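Local coordinates for KaiC domain-containing protein (Pyrococcus horikoshii, PDB 2ZTS), which probably binds ATP as a KaiC-like P-loop protein, and here holds ADP, with magnesium also bound, at the interfaces between subunits of a six-chain assembly, at residues L205-L219 / H228-N240. Numbering follows the deposited sequence.
With ADP (adenosine-5'-diphosphate), chain H; ADP (adenosine-5'-diphosphate), chain D.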
loop_
_atom_site.group_PDB
_atom_site.type_symbol
_atom_site.label_atom_id
_atom_site.label_comp_id
_atom_site.label_asym_id
_atom_site.label_seq_id
_atom_site.Cartn_x
_atom_site.Cartn_y
_atom_site.Cartn_z
ATOM N N LEU C 205 -23.232 -1.928 -6.842
ATOM C CA LEU C 205 -24.046 -2.345 -5.739
ATOM C C LEU C 205 -23.199 -2.225 -4.508
ATOM O O LEU C 205 -22.072 -2.676 -4.497
ATOM C CB LEU C 205 -24.436 -3.802 -5.904
ATOM C CG LEU C 205 -25.239 -4.222 -7.132
ATOM C CD1 LEU C 205 -25.877 -5.575 -6.955
ATOM C CD2 LEU C 205 -26.295 -3.217 -7.496
ATOM N N ASP C 206 -23.749 -1.651 -3.462
ATOM C CA ASP C 206 -22.997 -1.357 -2.246
ATOM C C ASP C 206 -23.885 -1.578 -1.012
ATOM O O ASP C 206 -25.121 -1.699 -1.125
ATOM C CB ASP C 206 -22.544 0.106 -2.245
ATOM C CG ASP C 206 -21.224 0.313 -1.505
ATOM O OD1 ASP C 206 -20.680 -0.679 -0.929
ATOM O OD2 ASP C 206 -20.669 1.449 -1.459
ATOM N N LEU C 207 -23.209 -1.680 0.137
ATOM C CA LEU C 207 -23.812 -1.681 1.463
ATOM C C LEU C 207 -23.160 -0.563 2.214
ATOM O O LEU C 207 -21.941 -0.629 2.448
ATOM C CB LEU C 207 -23.466 -2.965 2.181
ATOM C CG LEU C 207 -24.061 -4.236 1.658
ATOM C CD1 LEU C 207 -23.423 -5.441 2.325
ATOM C CD2 LEU C 207 -25.535 -4.223 1.893
ATOM N N GLN C 208 -23.941 0.458 2.569
ATOM C CA GLN C 208 -23.427 1.580 3.345
ATOM C C GLN C 208 -23.652 1.379 4.843
ATOM O O GLN C 208 -24.599 0.733 5.248
ATOM C CB GLN C 208 -24.078 2.901 2.918
ATOM C CG GLN C 208 -23.207 3.737 1.960
ATOM C CD GLN C 208 -23.677 5.181 1.850
ATOM O OE1 GLN C 208 -23.782 5.887 2.885
ATOM N NE2 GLN C 208 -23.959 5.637 0.613
ATOM N N GLU C 209 -22.783 1.980 5.648
ATOM C CA GLU C 209 -22.778 1.767 7.098
ATOM C C GLU C 209 -23.516 2.938 7.734
ATOM O O GLU C 209 -23.006 4.041 7.697
ATOM C CB GLU C 209 -21.314 1.675 7.623
ATOM C CG GLU C 209 -20.701 0.257 7.650
ATOM C CD GLU C 209 -19.406 0.133 8.478
ATOM O OE1 GLU C 209 -19.311 0.719 9.583
ATOM O OE2 GLU C 209 -18.468 -0.567 8.024
ATOM N N LYS C 210 -24.711 2.708 8.273
ATOM C CA LYS C 210 -25.473 3.761 8.949
ATOM C C LYS C 210 -26.542 3.162 9.885
ATOM O O LYS C 210 -27.560 2.675 9.390
ATOM C CB LYS C 210 -26.161 4.722 7.917
ATOM C CG LYS C 210 -25.741 6.247 8.019
ATOM C CD LYS C 210 -26.302 7.241 6.892
ATOM C CE LYS C 210 -26.568 6.619 5.471
ATOM N NZ LYS C 210 -25.385 5.996 4.750
ATOM N N ASN C 211 -26.388 3.160 11.215
ATOM C CA ASN C 211 -25.178 3.447 11.992
ATOM C C ASN C 211 -24.708 2.162 12.728
ATOM O O ASN C 211 -23.523 2.024 13.047
ATOM C CB ASN C 211 -25.418 4.596 13.000
ATOM C CG ASN C 211 -26.924 4.852 13.306
ATOM O OD1 ASN C 211 -27.385 6.015 13.318
ATOM N ND2 ASN C 211 -27.680 3.773 13.581
ATOM N N ILE C 212 -25.667 1.263 13.026
ATOM C CA ILE C 212 -25.410 -0.157 13.301
ATOM C C ILE C 212 -26.052 -1.041 12.239
ATOM O O ILE C 212 -26.124 -2.252 12.461
ATOM C CB ILE C 212 -25.955 -0.603 14.712
ATOM C CG1 ILE C 212 -27.494 -0.494 14.772
ATOM C CG2 ILE C 212 -25.280 0.196 15.874
ATOM C CD1 ILE C 212 -28.158 -1.276 15.934
ATOM N N GLU C 213 -26.530 -0.423 11.133
ATOM C CA GLU C 213 -27.273 -1.094 10.028
ATOM C C GLU C 213 -26.653 -0.856 8.618
ATOM O O GLU C 213 -26.341 0.292 8.241
ATOM C CB GLU C 213 -28.753 -0.630 9.988
ATOM C CG GLU C 213 -29.506 -1.097 8.734
ATOM C CD GLU C 213 -30.923 -1.578 8.992
ATOM O OE1 GLU C 213 -31.582 -1.043 9.915
ATOM O OE2 GLU C 213 -31.386 -2.489 8.257
ATOM N N LEU C 214 -26.493 -1.934 7.837
ATOM C CA LEU C 214 -26.027 -1.822 6.443
ATOM C C LEU C 214 -27.224 -1.744 5.482
ATOM O O LEU C 214 -27.992 -2.664 5.416
ATOM C CB LEU C 214 -25.153 -3.032 6.080
ATOM C CG LEU C 214 -23.826 -3.389 6.806
ATOM C CD1 LEU C 214 -23.529 -4.871 6.518
ATOM C CD2 LEU C 214 -22.594 -2.509 6.398
ATOM N N LYS C 215 -27.426 -0.664 4.747
ATOM C CA LYS C 215 -28.555 -0.624 3.776
ATOM C C LYS C 215 -27.988 -0.738 2.355
ATOM O O LYS C 215 -26.868 -0.334 2.072
ATOM C CB LYS C 215 -29.398 0.656 3.928
ATOM C CG LYS C 215 -30.598 0.847 2.823
ATOM C CD LYS C 215 -31.999 1.109 3.463
ATOM C CE LYS C 215 -32.340 2.626 3.772
ATOM N NZ LYS C 215 -31.841 3.620 2.743
ATOM N N ARG C 216 -28.765 -1.305 1.454
ATOM C CA ARG C 216 -28.284 -1.538 0.095
ATOM C C ARG C 216 -28.531 -0.349 -0.814
ATOM O O ARG C 216 -29.605 0.262 -0.792
ATOM C CB ARG C 216 -28.949 -2.757 -0.486
ATOM C CG ARG C 216 -28.876 -3.970 0.388
ATOM C CD ARG C 216 -29.420 -5.131 -0.386
ATOM N NE ARG C 216 -29.444 -6.364 0.340
ATOM C CZ ARG C 216 -28.378 -7.139 0.534
ATOM N NH1 ARG C 216 -27.190 -6.801 0.030
ATOM N NH2 ARG C 216 -28.522 -8.266 1.204
ATOM N N TYR C 217 -27.519 -0.024 -1.592
ATOM C CA TYR C 217 -27.588 1.061 -2.552
ATOM C C TYR C 217 -27.139 0.566 -3.937
ATOM O O TYR C 217 -26.286 -0.261 -4.043
ATOM C CB TYR C 217 -26.744 2.254 -2.064
ATOM C CG TYR C 217 -27.292 2.926 -0.818
ATOM C CD1 TYR C 217 -28.401 3.797 -0.868
ATOM C CD2 TYR C 217 -26.689 2.708 0.437
ATOM C CE1 TYR C 217 -28.900 4.434 0.327
ATOM C CE2 TYR C 217 -27.186 3.336 1.632
ATOM C CZ TYR C 217 -28.284 4.179 1.571
ATOM O OH TYR C 217 -28.725 4.746 2.766
ATOM N N VAL C 218 -27.778 1.068 -4.983
ATOM C CA VAL C 218 -27.294 0.957 -6.374
ATOM C C VAL C 218 -26.967 2.328 -6.941
ATOM O O VAL C 218 -27.639 3.325 -6.654
ATOM C CB VAL C 218 -28.303 0.209 -7.271
ATOM C CG1 VAL C 218 -29.676 0.908 -7.270
ATOM C CG2 VAL C 218 -27.819 0.103 -8.667
ATOM N N LEU C 219 -25.920 2.381 -7.752
ATOM C CA LEU C 219 -25.543 3.595 -8.446
ATOM C C LEU C 219 -25.154 3.221 -9.886
ATOM O O LEU C 219 -24.447 2.220 -10.130
ATOM C CB LEU C 219 -24.392 4.184 -7.709
ATOM C CG LEU C 219 -23.589 5.359 -8.195
ATOM C CD1 LEU C 219 -24.406 6.585 -8.170
ATOM C CD2 LEU C 219 -22.417 5.490 -7.228
ATOM N N HIS C 228 -28.288 8.836 -17.830
ATOM C CA HIS C 228 -28.714 8.060 -16.624
ATOM C C HIS C 228 -28.614 8.923 -15.393
ATOM O O HIS C 228 -27.783 9.783 -15.317
ATOM C CB HIS C 228 -27.872 6.763 -16.370
ATOM C CG HIS C 228 -26.388 6.996 -16.269
ATOM N ND1 HIS C 228 -25.838 8.044 -15.585
ATOM C CD2 HIS C 228 -25.341 6.307 -16.770
ATOM C CE1 HIS C 228 -24.519 8.011 -15.696
ATOM N NE2 HIS C 228 -24.193 6.969 -16.419
ATOM N N SER C 229 -29.434 8.625 -14.399
ATOM C CA SER C 229 -29.347 9.268 -13.097
ATOM C C SER C 229 -27.948 8.978 -12.512
ATOM O O SER C 229 -27.399 7.907 -12.721
ATOM C CB SER C 229 -30.449 8.692 -12.212
ATOM O OG SER C 229 -30.345 9.162 -10.894
HETATM N N MSE C 230 -27.403 9.941 -11.785
HETATM C CA MSE C 230 -26.094 9.838 -11.153
HETATM C C MSE C 230 -26.193 9.728 -9.625
HETATM O O MSE C 230 -25.172 9.752 -8.970
HETATM C CB MSE C 230 -25.271 11.107 -11.455
HETATM C CG MSE C 230 -25.154 11.543 -12.915
HETATM SE SE MSE C 230 -23.484 10.845 -13.824
HETATM C CE MSE C 230 -22.308 9.979 -12.418
ATOM N N LYS C 231 -27.403 9.622 -9.082
ATOM C CA LYS C 231 -27.663 9.476 -7.645
ATOM C C LYS C 231 -27.579 8.033 -7.144
ATOM O O LYS C 231 -27.783 7.116 -7.919
ATOM C CB LYS C 231 -29.084 9.949 -7.325
ATOM C CG LYS C 231 -29.386 11.408 -7.734
ATOM C CD LYS C 231 -30.698 11.892 -7.227
ATOM C CE LYS C 231 -31.531 12.453 -8.400
ATOM N NZ LYS C 231 -32.477 13.527 -7.922
ATOM N N LYS C 232 -27.328 7.875 -5.838
ATOM C CA LYS C 232 -27.393 6.597 -5.133
ATOM C C LYS C 232 -28.867 6.324 -4.868
ATOM O O LYS C 232 -29.559 7.218 -4.428
ATOM C CB LYS C 232 -26.681 6.671 -3.750
ATOM C CG LYS C 232 -25.150 6.446 -3.721
ATOM C CD LYS C 232 -24.670 5.795 -2.386
ATOM C CE LYS C 232 -23.949 4.392 -2.601
ATOM N NZ LYS C 232 -23.200 3.779 -1.379
ATOM N N TYR C 233 -29.323 5.085 -5.081
ATOM C CA TYR C 233 -30.728 4.714 -4.875
ATOM C C TYR C 233 -30.800 3.576 -3.875
ATOM O O TYR C 233 -30.140 2.591 -4.099
ATOM C CB TYR C 233 -31.413 4.288 -6.205
ATOM C CG TYR C 233 -31.666 5.437 -7.148
ATOM C CD1 TYR C 233 -32.923 6.093 -7.205
ATOM C CD2 TYR C 233 -30.650 5.924 -7.941
ATOM C CE1 TYR C 233 -33.126 7.192 -8.059
ATOM C CE2 TYR C 233 -30.838 6.986 -8.775
ATOM C CZ TYR C 233 -32.087 7.627 -8.827
ATOM O OH TYR C 233 -32.244 8.695 -9.662
ATOM N N PRO C 234 -31.618 3.645 -2.821
ATOM C CA PRO C 234 -31.807 2.477 -1.935
ATOM C C PRO C 234 -32.412 1.273 -2.627
ATOM O O PRO C 234 -33.260 1.429 -3.541
ATOM C CB PRO C 234 -32.825 2.979 -0.882
ATOM C CG PRO C 234 -33.488 4.141 -1.497
ATOM C CD PRO C 234 -32.444 4.795 -2.388
ATOM N N PHE C 235 -32.029 0.064 -2.211
ATOM C CA PHE C 235 -32.779 -1.097 -2.680
ATOM C C PHE C 235 -32.897 -2.214 -1.704
ATOM O O PHE C 235 -32.178 -2.305 -0.720
ATOM C CB PHE C 235 -32.294 -1.602 -4.070
ATOM C CG PHE C 235 -31.006 -2.457 -4.063
ATOM C CD1 PHE C 235 -31.065 -3.838 -3.966
ATOM C CD2 PHE C 235 -29.779 -1.881 -4.305
ATOM C CE1 PHE C 235 -29.914 -4.635 -4.047
ATOM C CE2 PHE C 235 -28.596 -2.645 -4.392
ATOM C CZ PHE C 235 -28.652 -4.025 -4.252
ATOM N N GLU C 236 -33.832 -3.092 -2.011
ATOM C CA GLU C 236 -34.027 -4.257 -1.204
ATOM C C GLU C 236 -34.020 -5.488 -2.057
ATOM O O GLU C 236 -34.481 -5.466 -3.191
ATOM C CB GLU C 236 -35.375 -4.190 -0.488
ATOM C CG GLU C 236 -35.306 -3.542 0.886
ATOM C CD GLU C 236 -36.641 -3.692 1.613
ATOM O OE1 GLU C 236 -36.641 -3.864 2.886
ATOM O OE2 GLU C 236 -37.680 -3.667 0.864
ATOM N N ILE C 237 -33.533 -6.559 -1.441
ATOM C CA ILE C 237 -33.715 -7.919 -1.914
ATOM C C ILE C 237 -34.873 -8.528 -1.157
ATOM O O ILE C 237 -34.745 -8.923 -0.001
ATOM C CB ILE C 237 -32.427 -8.747 -1.660
ATOM C CG1 ILE C 237 -31.239 -8.017 -2.274
ATOM C CG2 ILE C 237 -32.589 -10.179 -2.229
ATOM C CD1 ILE C 237 -29.901 -8.862 -2.300
ATOM N N GLY C 238 -35.998 -8.628 -1.842
ATOM C CA GLY C 238 -37.257 -9.053 -1.237
ATOM C C GLY C 238 -37.625 -10.475 -1.619
ATOM O O GLY C 238 -36.872 -11.129 -2.364
ATOM N N PRO C 239 -38.785 -10.956 -1.139
ATOM C CA PRO C 239 -39.258 -12.306 -1.491
ATOM C C PRO C 239 -39.494 -12.489 -2.964
ATOM O O PRO C 239 -39.528 -13.637 -3.378
ATOM C CB PRO C 239 -40.583 -12.461 -0.716
ATOM C CG PRO C 239 -41.036 -11.058 -0.428
ATOM C CD PRO C 239 -39.745 -10.243 -0.266
ATOM N N ASN C 240 -39.652 -11.421 -3.742
ATOM C CA ASN C 240 -39.687 -11.542 -5.193
ATOM C C ASN C 240 -38.491 -10.881 -5.861
ATOM O O ASN C 240 -38.601 -10.437 -6.943
ATOM C CB ASN C 240 -41.046 -11.031 -5.772
ATOM C CG ASN C 240 -42.252 -11.768 -5.174
ATOM O OD1 ASN C 240 -42.939 -11.224 -4.314
ATOM N ND2 ASN C 240 -42.471 -13.031 -5.574
HETATM P PB ADP H . -23.268 -11.458 -4.354
HETATM O O1B ADP H . -23.066 -10.021 -4.575
HETATM O O2B ADP H . -22.237 -12.059 -3.392
HETATM O O3B ADP H . -23.313 -12.287 -5.688
HETATM P PA ADP H . -26.003 -12.383 -3.861
HETATM O O1A ADP H . -26.802 -11.994 -5.125
HETATM O O2A ADP H . -25.620 -13.844 -3.821
HETATM O O3A ADP H . -24.716 -11.422 -3.611
HETATM O "O5'" ADP H . -26.919 -11.916 -2.650
HETATM C "C5'" ADP H . -27.410 -12.800 -1.695
HETATM C "C4'" ADP H . -28.182 -12.066 -0.624
HETATM O "O4'" ADP H . -29.540 -11.829 -0.914
HETATM C "C3'" ADP H . -28.125 -12.850 0.672
HETATM O "O3'" ADP H . -26.841 -12.621 1.254
HETATM C "C2'" ADP H . -29.347 -12.329 1.403
HETATM O "O2'" ADP H . -29.084 -11.159 2.093
HETATM C "C1'" ADP H . -30.325 -11.980 0.274
HETATM N N9 ADP H . -31.287 -13.054 -0.016
HETATM C C8 ADP H . -31.007 -14.299 -0.568
HETATM N N7 ADP H . -32.161 -14.983 -0.715
HETATM C C5 ADP H . -33.165 -14.210 -0.213
HETATM C C6 ADP H . -34.540 -14.400 -0.102
HETATM N N6 ADP H . -35.154 -15.392 -0.762
HETATM N N1 ADP H . -35.317 -13.371 0.435
HETATM C C2 ADP H . -34.736 -12.183 0.850
HETATM N N3 ADP H . -33.356 -11.990 0.727
HETATM C C4 ADP H . -32.612 -12.989 0.210
HETATM P PB ADP D . -15.158 7.668 -20.068
HETATM O O1B ADP D . -14.240 8.446 -19.168
HETATM O O2B ADP D . -15.405 6.275 -19.490
HETATM O O3B ADP D . -14.428 7.464 -21.365
HETATM P PA ADP D . -17.467 8.534 -21.491
HETATM O O1A ADP D . -16.963 9.704 -22.294
HETATM O O2A ADP D . -17.370 7.164 -22.112
HETATM O O3A ADP D . -16.580 8.402 -20.102
HETATM O "O5'" ADP D . -18.863 9.036 -20.929
HETATM C "C5'" ADP D . -20.010 8.271 -21.090
HETATM C "C4'" ADP D . -21.051 8.881 -20.190
HETATM O "O4'" ADP D . -21.638 10.021 -20.780
HETATM C "C3'" ADP D . -22.143 7.885 -19.860
HETATM O "O3'" ADP D . -21.741 7.191 -18.732
HETATM C "C2'" ADP D . -23.297 8.798 -19.617
HETATM O "O2'" ADP D . -23.371 9.248 -18.309
HETATM C "C1'" ADP D . -23.018 10.004 -20.497
HETATM N N9 ADP D . -23.763 9.860 -21.749
HETATM C C8 ADP D . -23.507 8.967 -22.773
HETATM N N7 ADP D . -24.420 9.178 -23.755
HETATM C C5 ADP D . -25.242 10.167 -23.347
HETATM C C6 ADP D . -26.328 10.745 -23.983
HETATM N N6 ADP D . -26.476 10.505 -25.284
HETATM N N1 ADP D . -26.966 11.780 -23.336
HETATM C C2 ADP D . -26.533 12.208 -22.068
HETATM N N3 ADP D . -25.442 11.611 -21.427
HETATM C C4 ADP D . -24.830 10.613 -22.086
HETATM O O HOH W 1 -32.423 -6.029 1.320
#
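Leu219 lays CD1 against the backbone carbonyls of Met230, a selenomethionine, and Lys231, 3.4 Å from each O, where 228-240 first meets strand 214-219. The side chain of Lys232 then crosses that of Tyr217 at about a right angle, its CE against Tyr217 CB. Bends at chi2 and chi3 bring its NZ 3.4 Å from Asp206 OD2, a long salt bridge with a weak hydrogen bond that reaches past strand 214-219 to strand 205-209; NZ is also 2.8 Å from Gln208 NE2, two donors that cannot bond, so the placing of the ammonium is doubtful. Tyr233 and Val218 form the hydrogen-bonded antiparallel pair: Val218 N to Tyr233 O and Tyr233 N to Val218 O are both 2.9 Å. Strands 201-209, 214-223 and 233-238 make an antiparallel meander, whose first strand itself runs parallel to strand 32-36 in the P-loop NTPase core sheet. Pro234 sits opposite Tyr217 as a non-hydrogen-bonded pair. Phe235 N hydrogen-bonds to Arg216 O (2.8 Å). Phe235, with CG between backbone N and carbonyl carbon (chi1 79°), turns one ring face to Arg216, whose CB stands 3.8 Å from the centroid almost on the normal, a CH-pi contact; Leu205 CD2 packs against Phe235 CE2. Ile237 covers one face of the Arg216 guanidinium, CD1 3.6 Å above its centre, and a water joins Arg216 NE to Ile237 N. Arg216 NH1 hydrogen-bonds to Gly40 O of the P-loop, and NH2 lies 3.1 Å from O2' of ADP (chain H). An alanine here would keep the CB on the Phe235 ring but would probably leave Gly40 O without this donor and Ile237 CD1 without the flat group beneath it.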